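Local atomic coordinates of tRNA (uracil(54)-C(5))-methyltransferase (Pyrococcus abyssi, PDB entry 2JJQ), a protein that methylates carbon 5 of uridine 54 in tRNA, using S-adenosyl-L-methionine as methyl donor and leaving S-adenosyl-L-homocysteine. Residues A[190-195]-A[208-213]; A[231-236]-A[244-249]. All coordinates share one frame; numbering follows the deposited sequence.

Contact 1: A[190-195]-A[208-213]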
ATOM      1  N   GLY A 190     -15.059  19.029  15.808  1.00 26.81           N
ATOM      2  CA  GLY A 190     -15.741  18.957  14.520  1.00 23.68           C
ATOM      3  C   GLY A 190     -16.148  17.530  14.193  1.00 22.70           C
ATOM      4  O   GLY A 190     -15.501  16.568  14.659  1.00 22.81           O
ATOM      5  N   PHE A 191     -17.226  17.395  13.407  1.00 20.34           N
ATOM      6  CA  PHE A 191     -17.889  16.101  13.249  1.00 19.29           C
ATOM      7  C   PHE A 191     -17.203  15.299  12.149  1.00 18.39           C
ATOM      8  O   PHE A 191     -16.729  14.196  12.401  1.00 18.65           O
ATOM      9  CB  PHE A 191     -19.378  16.315  12.925  1.00 19.00           C
ATOM     10  CG  PHE A 191     -20.116  15.059  12.514  1.00 18.25           C
ATOM     11  CD1 PHE A 191     -20.310  14.028  13.425  1.00 17.00           C
ATOM     12  CD2 PHE A 191     -20.656  14.953  11.225  1.00 21.36           C
ATOM     13  CE1 PHE A 191     -21.005  12.884  13.051  1.00 19.86           C
ATOM     14  CE2 PHE A 191     -21.352  13.815  10.832  1.00 20.01           C
ATOM     15  CZ  PHE A 191     -21.525  12.789  11.725  1.00 19.55           C
ATOM     16  N   LEU A 192     -17.134  15.851  10.947  1.00 17.87           N
ATOM     17  CA  LEU A 192     -16.595  15.094   9.825  1.00 20.02           C
ATOM     18  C   LEU A 192     -15.042  15.137   9.812  1.00 19.75           C
ATOM     19  O   LEU A 192     -14.456  16.213   9.842  1.00 19.98           O
ATOM     20  CB  LEU A 192     -17.209  15.651   8.515  1.00 20.73           C
ATOM     21  CG  LEU A 192     -16.900  15.011   7.175  1.00 24.65           C
ATOM     22  CD1 LEU A 192     -17.148  13.486   7.262  1.00 24.98           C
ATOM     23  CD2 LEU A 192     -17.798  15.676   6.098  1.00 25.33           C
ATOM     24  N   ARG A 193     -14.379  13.979   9.759  1.00 18.98           N
ATOM     25  CA  ARG A 193     -12.898  13.940   9.828  1.00 18.17           C
ATOM     26  C   ARG A 193     -12.240  13.513   8.493  1.00 17.41           C
ATOM     27  O   ARG A 193     -11.321  14.187   8.024  1.00 17.05           O
ATOM     28  CB  ARG A 193     -12.432  13.039  10.974  1.00 17.21           C
ATOM     29  CG  ARG A 193     -13.001  13.425  12.348  1.00 18.28           C
ATOM     30  CD  ARG A 193     -12.556  14.878  12.694  1.00 19.69           C
ATOM     31  NE  ARG A 193     -13.101  15.445  13.932  1.00 23.05           N
ATOM     32  CZ  ARG A 193     -12.461  15.420  15.099  1.00 22.21           C
ATOM     33  NH1 ARG A 193     -11.298  14.804  15.171  1.00 24.04           N
ATOM     34  NH2 ARG A 193     -12.999  15.972  16.184  1.00 22.77           N
ATOM     35  N   TYR A 194     -12.684  12.395   7.899  1.00 15.45           N
ATOM     36  CA  TYR A 194     -12.086  11.885   6.662  1.00 13.94           C
ATOM     37  C   TYR A 194     -13.158  11.437   5.689  1.00 14.73           C
ATOM     38  O   TYR A 194     -14.217  10.928   6.119  1.00 14.44           O
ATOM     39  CB  TYR A 194     -11.176  10.639   6.931  1.00 14.60           C
ATOM     40  CG  TYR A 194      -9.898  10.954   7.682  1.00 14.65           C
ATOM     41  CD1 TYR A 194      -8.761  11.364   7.007  1.00 18.23           C
ATOM     42  CD2 TYR A 194      -9.846  10.829   9.060  1.00 16.32           C
ATOM     43  CE1 TYR A 194      -7.607  11.676   7.692  1.00 17.46           C
ATOM     44  CE2 TYR A 194      -8.660  11.136   9.783  1.00 19.73           C
ATOM     45  CZ  TYR A 194      -7.549  11.559   9.070  1.00 21.12           C
ATOM     46  OH  TYR A 194      -6.382  11.880   9.737  1.00 20.24           O
ATOM     47  N   MET A 195     -12.855  11.564   4.397  1.00 13.86           N
ATOM     48  CA  MET A 195     -13.608  10.891   3.357  1.00 15.10           C
ATOM     49  C   MET A 195     -12.604   9.895   2.776  1.00 14.79           C
ATOM     50  O   MET A 195     -11.596  10.314   2.226  1.00 13.92           O
ATOM     51  CB  MET A 195     -14.007  11.854   2.240  1.00 14.56           C
ATOM     52  CG  MET A 195     -14.564  11.097   0.990  1.00 18.02           C
ATOM     53  SD  MET A 195     -15.439  12.108  -0.228  1.00 19.52           S
ATOM     54  CE  MET A 195     -14.084  13.060  -0.946  1.00 16.56           C
ATOM     55  N   VAL A 208     -17.446   5.120  -0.912  1.00 12.40           N
ATOM     56  CA  VAL A 208     -16.993   6.287  -0.164  1.00 13.54           C
ATOM     57  C   VAL A 208     -17.321   6.014   1.287  1.00 14.56           C
ATOM     58  O   VAL A 208     -18.366   5.442   1.583  1.00 15.31           O
ATOM     59  CB  VAL A 208     -17.575   7.593  -0.676  1.00 14.88           C
ATOM     60  CG1 VAL A 208     -19.073   7.624  -0.491  1.00 16.46           C
ATOM     61  CG2 VAL A 208     -16.916   8.779   0.037  1.00 17.54           C
ATOM     62  N   ASN A 209     -16.417   6.381   2.184  1.00 13.71           N
ATOM     63  CA  ASN A 209     -16.591   6.138   3.597  1.00 14.83           C
ATOM     64  C   ASN A 209     -16.321   7.455   4.334  1.00 14.94           C
ATOM     65  O   ASN A 209     -15.235   8.021   4.222  1.00 15.66           O
ATOM     66  CB  ASN A 209     -15.602   5.051   4.064  1.00 14.57           C
ATOM     67  CG  ASN A 209     -15.658   4.792   5.568  1.00 15.46           C
ATOM     68  OD1 ASN A 209     -16.693   4.951   6.200  1.00 16.83           O
ATOM     69  ND2 ASN A 209     -14.550   4.329   6.135  1.00 14.97           N
ATOM     70  N   PHE A 210     -17.324   7.952   5.041  1.00 13.43           N
ATOM     71  CA  PHE A 210     -17.223   9.181   5.861  1.00 14.55           C
ATOM     72  C   PHE A 210     -16.896   8.784   7.254  1.00 15.25           C
ATOM     73  O   PHE A 210     -17.691   8.106   7.927  1.00 15.32           O
ATOM     74  CB  PHE A 210     -18.557   9.984   5.786  1.00 16.07           C
ATOM     75  CG  PHE A 210     -18.900  10.379   4.364  1.00 15.40           C
ATOM     76  CD1 PHE A 210     -18.085  11.287   3.673  1.00 19.26           C
ATOM     77  CD2 PHE A 210     -19.954   9.782   3.693  1.00 16.63           C
ATOM     78  CE1 PHE A 210     -18.353  11.632   2.323  1.00 18.52           C
ATOM     79  CE2 PHE A 210     -20.217  10.118   2.350  1.00 16.43           C
ATOM     80  CZ  PHE A 210     -19.413  11.032   1.679  1.00 18.31           C
ATOM     81  N   VAL A 211     -15.700   9.170   7.712  1.00 13.82           N
ATOM     82  CA  VAL A 211     -15.304   8.857   9.061  1.00 14.64           C
ATOM     83  C   VAL A 211     -15.536  10.105   9.900  1.00 14.23           C
ATOM     84  O   VAL A 211     -15.068  11.175   9.543  1.00 15.34           O
ATOM     85  CB  VAL A 211     -13.786   8.456   9.124  1.00 14.97           C
ATOM     86  CG1 VAL A 211     -13.371   8.129  10.520  1.00 16.57           C
ATOM     87  CG2 VAL A 211     -13.452   7.267   8.108  1.00 14.19           C
ATOM     88  N   THR A 212     -16.256   9.945  11.012  1.00 14.81           N
ATOM     89  CA  THR A 212     -16.698  11.049  11.825  1.00 15.63           C
ATOM     90  C   THR A 212     -16.507  10.759  13.318  1.00 17.56           C
ATOM     91  O   THR A 212     -16.181   9.636  13.750  1.00 16.62           O
ATOM     92  CB  THR A 212     -18.206  11.310  11.596  1.00 16.82           C
ATOM     93  OG1 THR A 212     -18.941  10.331  12.324  1.00 16.97           O
ATOM     94  CG2 THR A 212     -18.599  11.250  10.062  1.00 16.19           C
ATOM     95  N   LYS A 213     -16.704  11.794  14.128  1.00 18.72           N
ATOM     96  CA  LYS A 213     -16.892  11.574  15.536  1.00 20.76           C
ATOM     97  C   LYS A 213     -18.390  11.276  15.805  1.00 22.68           C
ATOM     98  O   LYS A 213     -19.199  11.127  14.868  1.00 21.01           O
ATOM     99  CB  LYS A 213     -16.365  12.792  16.310  1.00 22.01           C
ATOM    100  CG  LYS A 213     -14.883  13.082  16.011  1.00 21.70           C
ATOM    101  CD  LYS A 213     -13.942  11.907  16.294  1.00 26.52           C
ATOM    102  CE  LYS A 213     -13.753  11.640  17.769  1.00 29.05           C
ATOM    103  NZ  LYS A 213     -12.847  10.471  18.064  1.00 31.06           N
TER

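Contact 2: A[231-236]-A[244-249]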
ATOM      1  N   TRP A 231     -20.870   5.248   6.477  1.00 14.48           N
ATOM      2  CA  TRP A 231     -20.611   6.155   7.573  1.00 14.62           C
ATOM      3  C   TRP A 231     -19.964   5.345   8.695  1.00 14.70           C
ATOM      4  O   TRP A 231     -20.544   4.364   9.144  1.00 15.07           O
ATOM      5  CB  TRP A 231     -21.931   6.769   8.055  1.00 13.41           C
ATOM      6  CG  TRP A 231     -21.795   7.608   9.287  1.00 15.15           C
ATOM      7  CD1 TRP A 231     -20.673   8.286   9.745  1.00 13.64           C
ATOM      8  CD2 TRP A 231     -22.825   7.847  10.237  1.00 17.40           C
ATOM      9  NE1 TRP A 231     -20.977   8.951  10.933  1.00 17.96           N
ATOM     10  CE2 TRP A 231     -22.286   8.682  11.261  1.00 18.21           C
ATOM     11  CE3 TRP A 231     -24.185   7.491  10.290  1.00 18.96           C
ATOM     12  CZ2 TRP A 231     -23.068   9.151  12.330  1.00 19.69           C
ATOM     13  CZ3 TRP A 231     -24.946   7.925  11.379  1.00 21.70           C
ATOM     14  CH2 TRP A 231     -24.385   8.740  12.381  1.00 21.02           C
ATOM     15  N   SER A 232     -18.766   5.750   9.132  1.00 14.20           N
ATOM     16  CA  SER A 232     -18.031   5.086  10.192  1.00 16.19           C
ATOM     17  C   SER A 232     -17.763   6.139  11.270  1.00 16.63           C
ATOM     18  O   SER A 232     -17.520   7.284  10.962  1.00 17.19           O
ATOM     19  CB  SER A 232     -16.691   4.547   9.707  1.00 15.67           C
ATOM     20  OG  SER A 232     -16.864   3.612   8.642  1.00 16.64           O
ATOM     21  N   VAL A 233     -17.789   5.720  12.520  1.00 18.51           N
ATOM     22  CA  VAL A 233     -17.582   6.624  13.644  1.00 18.66           C
ATOM     23  C   VAL A 233     -16.326   6.176  14.368  1.00 20.01           C
ATOM     24  O   VAL A 233     -16.229   5.052  14.887  1.00 19.97           O
ATOM     25  CB  VAL A 233     -18.770   6.670  14.603  1.00 17.95           C
ATOM     26  CG1 VAL A 233     -18.409   7.521  15.823  1.00 17.80           C
ATOM     27  CG2 VAL A 233     -19.976   7.245  13.912  1.00 18.37           C
ATOM     28  N   ASN A 234     -15.333   7.047  14.341  1.00 21.47           N
ATOM     29  CA  ASN A 234     -14.094   6.766  15.036  1.00 22.21           C
ATOM     30  C   ASN A 234     -14.333   7.149  16.489  1.00 24.02           C
ATOM     31  O   ASN A 234     -14.345   8.345  16.842  1.00 23.65           O
ATOM     32  CB  ASN A 234     -12.915   7.544  14.452  1.00 23.32           C
ATOM     33  CG  ASN A 234     -11.718   7.563  15.408  1.00 23.28           C
ATOM     34  OD1 ASN A 234     -11.599   6.650  16.224  1.00 22.02           O
ATOM     35  ND2 ASN A 234     -10.880   8.619  15.351  1.00 21.16           N
ATOM     36  N   ARG A 235     -14.554   6.141  17.328  1.00 24.47           N
ATOM     37  CA  ARG A 235     -14.807   6.389  18.768  1.00 28.31           C
ATOM     38  C   ARG A 235     -13.557   6.391  19.681  1.00 30.36           C
ATOM     39  O   ARG A 235     -13.677   6.504  20.920  1.00 32.39           O
ATOM     40  CB  ARG A 235     -15.817   5.377  19.301  1.00 28.27           C
ATOM     41  CG  ARG A 235     -17.169   5.518  18.657  1.00 29.24           C
ATOM     42  CD  ARG A 235     -18.272   4.848  19.434  1.00 29.53           C
ATOM     43  NE  ARG A 235     -19.544   5.208  18.823  1.00 30.76           N
ATOM     44  CZ  ARG A 235     -20.093   4.563  17.792  1.00 31.50           C
ATOM     45  NH1 ARG A 235     -19.494   3.512  17.250  1.00 31.18           N
ATOM     46  NH2 ARG A 235     -21.249   4.966  17.297  1.00 31.01           N
ATOM     47  N   SER A 236     -12.376   6.286  19.089  1.00 31.94           N
ATOM     48  CA  SER A 236     -11.111   6.349  19.831  1.00 33.15           C
ATOM     49  C   SER A 236     -10.532   7.758  19.755  1.00 34.50           C
ATOM     50  O   SER A 236     -10.998   8.572  18.966  1.00 34.19           O
ATOM     51  CB  SER A 236     -10.124   5.388  19.205  1.00 33.38           C
ATOM     52  OG  SER A 236      -9.585   5.957  18.028  1.00 33.58           O
ATOM     53  N   ASP A 244     -15.848   2.603  13.639  1.00 16.29           N
ATOM     54  CA  ASP A 244     -16.903   1.573  13.725  1.00 18.03           C
ATOM     55  C   ASP A 244     -17.931   1.806  12.632  1.00 16.90           C
ATOM     56  O   ASP A 244     -18.362   2.912  12.446  1.00 17.34           O
ATOM     57  CB  ASP A 244     -17.604   1.678  15.096  1.00 19.49           C
ATOM     58  CG  ASP A 244     -16.628   1.461  16.275  1.00 24.23           C
ATOM     59  OD1 ASP A 244     -15.644   0.713  16.088  1.00 26.28           O
ATOM     60  OD2 ASP A 244     -16.856   2.033  17.379  1.00 29.94           O
ATOM     61  N   ILE A 245     -18.326   0.755  11.929  1.00 16.21           N
ATOM     62  CA  ILE A 245     -19.321   0.865  10.913  1.00 15.86           C
ATOM     63  C   ILE A 245     -20.661   1.262  11.545  1.00 16.17           C
ATOM     64  O   ILE A 245     -21.189   0.537  12.392  1.00 16.94           O
ATOM     65  CB  ILE A 245     -19.492  -0.495  10.204  1.00 15.64           C
ATOM     66  CG1 ILE A 245     -18.153  -0.891   9.539  1.00 17.01           C
ATOM     67  CG2 ILE A 245     -20.667  -0.436   9.238  1.00 18.08           C
ATOM     68  CD1 ILE A 245     -17.625   0.142   8.535  1.00 18.29           C
ATOM     69  N   GLU A 246     -21.193   2.389  11.111  1.00 16.40           N
ATOM     70  CA  GLU A 246     -22.460   2.869  11.605  1.00 17.53           C
ATOM     71  C   GLU A 246     -23.603   2.600  10.624  1.00 16.22           C
ATOM     72  O   GLU A 246     -24.713   2.210  11.034  1.00 17.88           O
ATOM     73  CB  GLU A 246     -22.317   4.341  11.938  1.00 18.52           C
ATOM     74  CG  GLU A 246     -23.561   5.024  12.471  1.00 24.02           C
ATOM     75  CD  GLU A 246     -23.964   4.557  13.863  1.00 29.06           C
ATOM     76  OE1 GLU A 246     -23.139   3.932  14.553  1.00 27.70           O
ATOM     77  OE2 GLU A 246     -25.124   4.839  14.245  1.00 32.42           O
ATOM     78  N   ARG A 247     -23.383   2.885   9.348  1.00 15.34           N
ATOM     79  CA  ARG A 247     -24.447   2.674   8.338  1.00 15.01           C
ATOM     80  C   ARG A 247     -23.785   2.620   6.986  1.00 15.20           C
ATOM     81  O   ARG A 247     -22.726   3.243   6.794  1.00 13.45           O
ATOM     82  CB  ARG A 247     -25.427   3.882   8.388  1.00 13.74           C
ATOM     83  CG  ARG A 247     -26.721   3.659   7.523  1.00 16.85           C
ATOM     84  CD  ARG A 247     -27.862   4.533   8.119  1.00 16.72           C
ATOM     85  NE  ARG A 247     -29.052   4.443   7.255  1.00 20.71           N
ATOM     86  CZ  ARG A 247     -30.172   5.125   7.499  1.00 19.83           C
ATOM     87  NH1 ARG A 247     -30.235   5.917   8.572  1.00 15.97           N
ATOM     88  NH2 ARG A 247     -31.203   5.015   6.690  1.00 21.19           N
ATOM     89  N   PHE A 248     -24.395   1.872   6.067  1.00 14.04           N
ATOM     90  CA  PHE A 248     -24.070   1.980   4.659  1.00 14.37           C
ATOM     91  C   PHE A 248     -25.348   2.052   3.837  1.00 14.09           C
ATOM     92  O   PHE A 248     -26.416   1.600   4.294  1.00 15.06           O
ATOM     93  CB  PHE A 248     -23.152   0.781   4.223  1.00 12.88           C
ATOM     94  CG  PHE A 248     -23.849  -0.586   4.218  1.00 14.26           C
ATOM     95  CD1 PHE A 248     -23.774  -1.433   5.331  1.00 14.05           C
ATOM     96  CD2 PHE A 248     -24.528  -1.014   3.102  1.00 15.07           C
ATOM     97  CE1 PHE A 248     -24.417  -2.703   5.323  1.00 13.29           C
ATOM     98  CE2 PHE A 248     -25.137  -2.292   3.057  1.00 11.86           C
ATOM     99  CZ  PHE A 248     -25.074  -3.118   4.203  1.00 12.45           C
ATOM    100  N   TRP A 249     -25.233   2.643   2.660  1.00 13.31           N
ATOM    101  CA  TRP A 249     -26.269   2.782   1.659  1.00 13.42           C
ATOM    102  C   TRP A 249     -25.689   2.146   0.387  1.00 14.14           C
ATOM    103  O   TRP A 249     -24.478   2.310   0.075  1.00 15.60           O
ATOM    104  CB  TRP A 249     -26.601   4.276   1.406  1.00 13.39           C
ATOM    105  CG  TRP A 249     -27.180   5.027   2.595  1.00 15.54           C
ATOM    106  CD1 TRP A 249     -28.496   5.360   2.785  1.00 18.61           C
ATOM    107  CD2 TRP A 249     -26.455   5.613   3.705  1.00 17.62           C
ATOM    108  NE1 TRP A 249     -28.641   6.058   3.961  1.00 18.21           N
ATOM    109  CE2 TRP A 249     -27.405   6.245   4.537  1.00 18.09           C
ATOM    110  CE3 TRP A 249     -25.092   5.693   4.047  1.00 15.57           C
ATOM    111  CZ2 TRP A 249     -27.056   6.926   5.710  1.00 18.14           C
ATOM    112  CZ3 TRP A 249     -24.736   6.345   5.270  1.00 17.57           C
ATOM    113  CH2 TRP A 249     -25.723   6.961   6.068  1.00 19.12           C
TER

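Contact 1: A[190-195]-A[208-213]
Met195 packs against Val208 and Phe210 toward the turn of this antiparallel hairpin, whose strands 192-199 and 206-212 are neighbours in a mixed five-stranded sheet. The approach is tight: Met195 CG comes within 3.4 Å of Val208 CG2, closer than usual for two carbons. Its chain lies alongside Phe210 so that SD makes an oblique Met-aromatic contact, 5.1 Å from the ring centroid. Leu192 CD1 adds to the same apolar face by touching Phe210 CB, and helix 162-178 covers it through Leu171 and Ile175.

Between Leu192 and Tyr194 the register slips by one residue in a classic beta bulge. Val211 O accepts from both Arg193 N, at 2.9 Å, and Tyr194 N, while Val211 N returns a bond to Tyr194 O.

The other end is less buried, with Phe191, Arg193 and Lys213 partly exposed to solvent. Phe191, its CG anti to the backbone N (chi1 170°), runs beside Thr212, whose CB sits over one ring face in a CH-pi contact, 3.7 Å from the centroid. Arg193 folds back at chi2 and grips Gly190 O side-on, with NE at 2.7 Å and NH2 at 3.0 Å and with Gly190 O close to the guanidinium plane. Lys213 CG lies over one face of that guanidinium, 3.5 Å from Arg193 NH2, and Lys213 NZ hydrogen-bonds to Asn234 O.

The two cations thus meet through aliphatic carbon, with Arg193 NH1 and Lys213 NZ 5.4 Å apart. Separate carbonyl partners for the two side chains probably temper their repulsion, so that this end of the hairpin combines a CH-pi contact with two cations bound to carbonyls.

Contact 2: A[231-236]-A[244-249]
An antiparallel beta hairpin with a classic bulge joins Trp231 and its neighbours to strand 244-250, which forms one border of a mixed five-stranded sheet. The contact is buried on the Trp231 side and exposed along much of the outer strand. At the bulge Glu246 and Arg247 both face Trp231, whose carbonyl O accepts from Glu246 N at 2.9 Å and from Arg247 N at 3.2 Å. Trp231 N gives a nearly straight bond back to Arg247 O (173° at the hydrogen). Farther along, Val233 and Asp244 exchange a pair of backbone bonds, and Ser232 lies opposite Ile245 in the non-hydrogen-bonded pair between.

The indole of Trp231 is the main apolar surface. Glu246 runs beside it, its CG anti to the backbone N (chi1 180°), which sets that methylene over the six-membered ring, 3.5 Å from the centroid, in a CH-pi contact. Trp249 also reaches in, its CZ3 edge 4.0 Å from Trp231 CB. Beyond the strands, Trp231 NE1 is hydrogen-bonded to Thr212 OG1 and Ser232 OG to Asn209 OD1, tying both residues to strand 206-212.

The bend at chi2 of Glu246 brings its carboxylate beyond the indole to the guanidinium of Arg235. There the extended arginine spans two acids of the outer strand, both meeting the edge of its guanidinium, while Val233 CG1 lies over one face of that group. The bridge to the glutamate is weak, with Arg235 NH2 3.5 Å from Glu246 OE1 and the two planes steeply inclined. Asp244 is held more firmly: Arg235 NH1 lies 3.0 Å from Asp244 OD2, on the anti lone pair of that oxygen, with guanidinium and carboxylate only 22° from coplanar.

In the fold
Contacts 1 and 2 are consecutive hairpins of one mixed five-stranded sheet, ordered 130-136, 192-199, 206-212, 228-233 and 244-250. Contact 1 closes before contact 2 opens, and their centres are about 9 Å apart. Their inner strands, 206-212 and 228-233, are parallel neighbours, stitched together where Thr212 O probably accepts from Asn234 N. Contact 1 is the more buried, with the Met195 side chain about 9 Å from that of Cys157, a [4Fe-4S] ligand by similarity; contact 2 lies away from the annotated sites. The sheet is probably part of the central, cluster-bearing region, and the tRNA site probably forms where this meets the TRAM-like and catalytic domains.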